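Local coordinates for protein yeast glycogen phosphorylase (Saccharomyces cerevisiae, PDB 1YGP) that is a dimeric glycogen phosphorylase, a carbohydrate phosphorylase family member of clan GT-B that binds pyridoxal-5'-phosphate, at residues H814-Y818 with L819-D823. Residues are numbered along the deposited sequence; the frame is centred on the assembly and turned at random.
Sequences HGDYY and LVSDD
Asp816 reaches across a tight turn with its carboxylate and takes up the first amides of the helix that follows, at Val820 and Ser821. The side chain leaves the backbone with CG anti to the backbone N (chi1 178°), which carries the carboxylate forward over the start of helix 820-840. Its CB lies 3.8 Å from Ser821 OG, and CG is closer to the same hydroxyl. OD1 accepts the amide of Val820 on its syn lone pair (N to OD1 3.1 Å) and also rests against Val820 CB. OD2 accepts twice from Ser821, from OG at 2.6 Å and from the backbone N at 3.2 Å, both donors standing over the same face of the carboxylate. These bonds fix the rotation of the group and supply acceptors for the amides of Val820 and Ser821 at the start of the helix, and also for the Ser821 hydroxyl; the N-cap residue itself is Leu819. The backbone beneath is a type I beta turn from Asp816 to Leu819, closed by Leu819 N to Asp816 O at 3.1 Å. It joins helix 805-813 to helix 820-840 in the C-terminal half of this GT-B fold. Ile811 packs on Asp816, Val820 and Ser821, while His773 of helix 763-775 touches both Asp816 and Asp822. Asp822 OD2 comes within 3.7 Å of Asp816 OD2, a proximity of like charges that the positive helix N-terminus would be expected to ease. The CB bond of Leu819 points away from the turn, yet CD1 lies 3.6 Å from Tyr817 O.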
ATOM      1  N   HIS A 814     -34.918 -32.740  16.249  1.00 29.89           N
ATOM      2  CA  HIS A 814     -33.663 -33.422  15.936  1.00 34.83           C
ATOM      3  C   HIS A 814     -32.832 -33.559  17.200  1.00 35.33           C
ATOM      4  O   HIS A 814     -31.714 -33.075  17.378  1.00 39.82           O
ATOM      5  CB  HIS A 814     -32.912 -32.649  14.840  1.00 36.71           C
ATOM      6  CG  HIS A 814     -33.742 -32.682  13.584  1.00 39.58           C
ATOM      7  ND1 HIS A 814     -34.606 -31.766  13.159  1.00 43.55           N
ATOM      8  CD2 HIS A 814     -33.814 -33.752  12.733  1.00 44.92           C
ATOM      9  CE1 HIS A 814     -35.212 -32.225  12.095  1.00 43.33           C
ATOM     10  NE2 HIS A 814     -34.726 -33.420  11.852  1.00 49.83           N
ATOM     11  N   GLY A 815     -33.502 -34.176  18.158  1.00 33.81           N
ATOM     12  CA  GLY A 815     -32.918 -34.507  19.436  1.00 32.43           C
ATOM     13  C   GLY A 815     -32.351 -33.375  20.273  1.00 28.55           C
ATOM     14  O   GLY A 815     -31.764 -33.722  21.298  1.00 29.79           O
ATOM     15  N   ASP A 816     -32.510 -32.088  19.934  1.00 24.16           N
ATOM     16  CA  ASP A 816     -31.964 -30.972  20.684  1.00 23.40           C
ATOM     17  C   ASP A 816     -30.592 -31.268  21.304  1.00 25.13           C
ATOM     18  O   ASP A 816     -30.374 -31.281  22.530  1.00 24.85           O
ATOM     19  CB  ASP A 816     -32.987 -30.572  21.747  1.00 26.06           C
ATOM     20  CG  ASP A 816     -32.573 -29.435  22.685  1.00 31.36           C
ATOM     21  OD1 ASP A 816     -32.201 -28.345  22.247  1.00 32.78           O
ATOM     22  OD2 ASP A 816     -32.598 -29.666  23.885  1.00 35.52           O
ATOM     23  N   TYR A 817     -29.644 -31.517  20.394  1.00 21.94           N
ATOM     24  CA  TYR A 817     -28.272 -31.808  20.751  1.00 15.31           C
ATOM     25  C   TYR A 817     -27.598 -30.787  21.669  1.00 15.02           C
ATOM     26  O   TYR A 817     -26.631 -31.147  22.311  1.00 16.97           O
ATOM     27  CB  TYR A 817     -27.494 -31.952  19.467  1.00 14.07           C
ATOM     28  CG  TYR A 817     -26.084 -32.505  19.630  1.00 23.89           C
ATOM     29  CD1 TYR A 817     -25.882 -33.867  19.892  1.00 26.09           C
ATOM     30  CD2 TYR A 817     -24.986 -31.656  19.487  1.00 25.40           C
ATOM     31  CE1 TYR A 817     -24.588 -34.386  20.004  1.00 28.86           C
ATOM     32  CE2 TYR A 817     -23.692 -32.167  19.601  1.00 32.92           C
ATOM     33  CZ  TYR A 817     -23.497 -33.528  19.852  1.00 34.21           C
ATOM     34  OH  TYR A 817     -22.208 -34.029  19.899  1.00 37.39           O
ATOM     35  N   TYR A 818     -27.982 -29.518  21.819  1.00 15.39           N
ATOM     36  CA  TYR A 818     -27.260 -28.613  22.709  1.00 14.59           C
ATOM     37  C   TYR A 818     -27.999 -28.351  24.001  1.00 19.24           C
ATOM     38  O   TYR A 818     -27.761 -27.345  24.685  1.00 25.19           O
ATOM     39  CB  TYR A 818     -27.010 -27.294  22.011  1.00 14.10           C
ATOM     40  CG  TYR A 818     -26.166 -27.507  20.780  1.00 14.17           C
ATOM     41  CD1 TYR A 818     -24.814 -27.777  20.921  1.00 11.59           C
ATOM     42  CD2 TYR A 818     -26.767 -27.486  19.521  1.00 15.76           C
ATOM     43  CE1 TYR A 818     -24.063 -28.034  19.782  1.00 15.83           C
ATOM     44  CE2 TYR A 818     -26.012 -27.746  18.380  1.00 12.84           C
ATOM     45  CZ  TYR A 818     -24.666 -28.013  18.528  1.00 14.73           C
ATOM     46  OH  TYR A 818     -23.893 -28.224  17.412  1.00 23.88           O
ATOM     47  N   LEU A 819     -28.966 -29.222  24.312  1.00 17.16           N
ATOM     48  CA  LEU A 819     -29.715 -29.174  25.555  1.00 10.66           C
ATOM     49  C   LEU A 819     -30.404 -27.852  25.895  1.00 10.27           C
ATOM     50  O   LEU A 819     -30.470 -27.441  27.060  1.00 13.81           O
ATOM     51  CB  LEU A 819     -28.781 -29.587  26.715  1.00  9.22           C
ATOM     52  CG  LEU A 819     -28.338 -31.038  26.960  1.00  9.85           C
ATOM     53  CD1 LEU A 819     -27.713 -31.642  25.722  1.00  6.70           C
ATOM     54  CD2 LEU A 819     -27.275 -31.054  28.069  1.00  6.90           C
ATOM     55  N   VAL A 820     -31.020 -27.197  24.912  1.00  7.79           N
ATOM     56  CA  VAL A 820     -31.762 -25.974  25.209  1.00 13.03           C
ATOM     57  C   VAL A 820     -32.973 -26.283  26.102  1.00 17.31           C
ATOM     58  O   VAL A 820     -33.184 -25.625  27.123  1.00 15.24           O
ATOM     59  CB  VAL A 820     -32.232 -25.285  23.893  1.00  9.89           C
ATOM     60  CG1 VAL A 820     -33.182 -24.112  24.153  1.00  3.13           C
ATOM     61  CG2 VAL A 820     -31.000 -24.715  23.196  1.00  8.27           C
ATOM     62  N   SER A 821     -33.740 -27.327  25.764  1.00 21.21           N
ATOM     63  CA  SER A 821     -34.922 -27.713  26.514  1.00 23.76           C
ATOM     64  C   SER A 821     -34.616 -27.999  27.977  1.00 26.85           C
ATOM     65  O   SER A 821     -35.323 -27.553  28.893  1.00 26.70           O
ATOM     66  CB  SER A 821     -35.547 -28.969  25.920  1.00 26.44           C
ATOM     67  OG  SER A 821     -35.085 -29.338  24.613  1.00 23.95           O
ATOM     68  N   ASP A 822     -33.468 -28.668  28.150  1.00 26.63           N
ATOM     69  CA  ASP A 822     -33.075 -29.148  29.467  1.00 31.15           C
ATOM     70  C   ASP A 822     -32.737 -28.013  30.412  1.00 31.41           C
ATOM     71  O   ASP A 822     -33.191 -27.960  31.565  1.00 33.61           O
ATOM     72  CB  ASP A 822     -31.879 -30.081  29.328  1.00 33.66           C
ATOM     73  CG  ASP A 822     -32.191 -31.211  28.348  1.00 40.59           C
ATOM     74  OD1 ASP A 822     -32.840 -32.188  28.729  1.00 43.59           O
ATOM     75  OD2 ASP A 822     -31.801 -31.096  27.190  1.00 41.52           O
ATOM     76  N   ASP A 823     -32.004 -27.045  29.864  1.00 27.07           N
ATOM     77  CA  ASP A 823     -31.581 -25.936  30.683  1.00 22.23           C
ATOM     78  C   ASP A 823     -32.562 -24.782  30.708  1.00 21.03           C
ATOM     79  O   ASP A 823     -32.400 -23.907  31.567  1.00 21.11           O
ATOM     80  CB  ASP A 823     -30.192 -25.487  30.193  1.00 16.86           C
ATOM     81  CG  ASP A 823     -29.101 -26.543  30.333  1.00 17.64           C
ATOM     82  OD1 ASP A 823     -29.263 -27.539  31.042  1.00 18.53           O
ATOM     83  OD2 ASP A 823     -28.053 -26.374  29.739  1.00 17.60           O
TER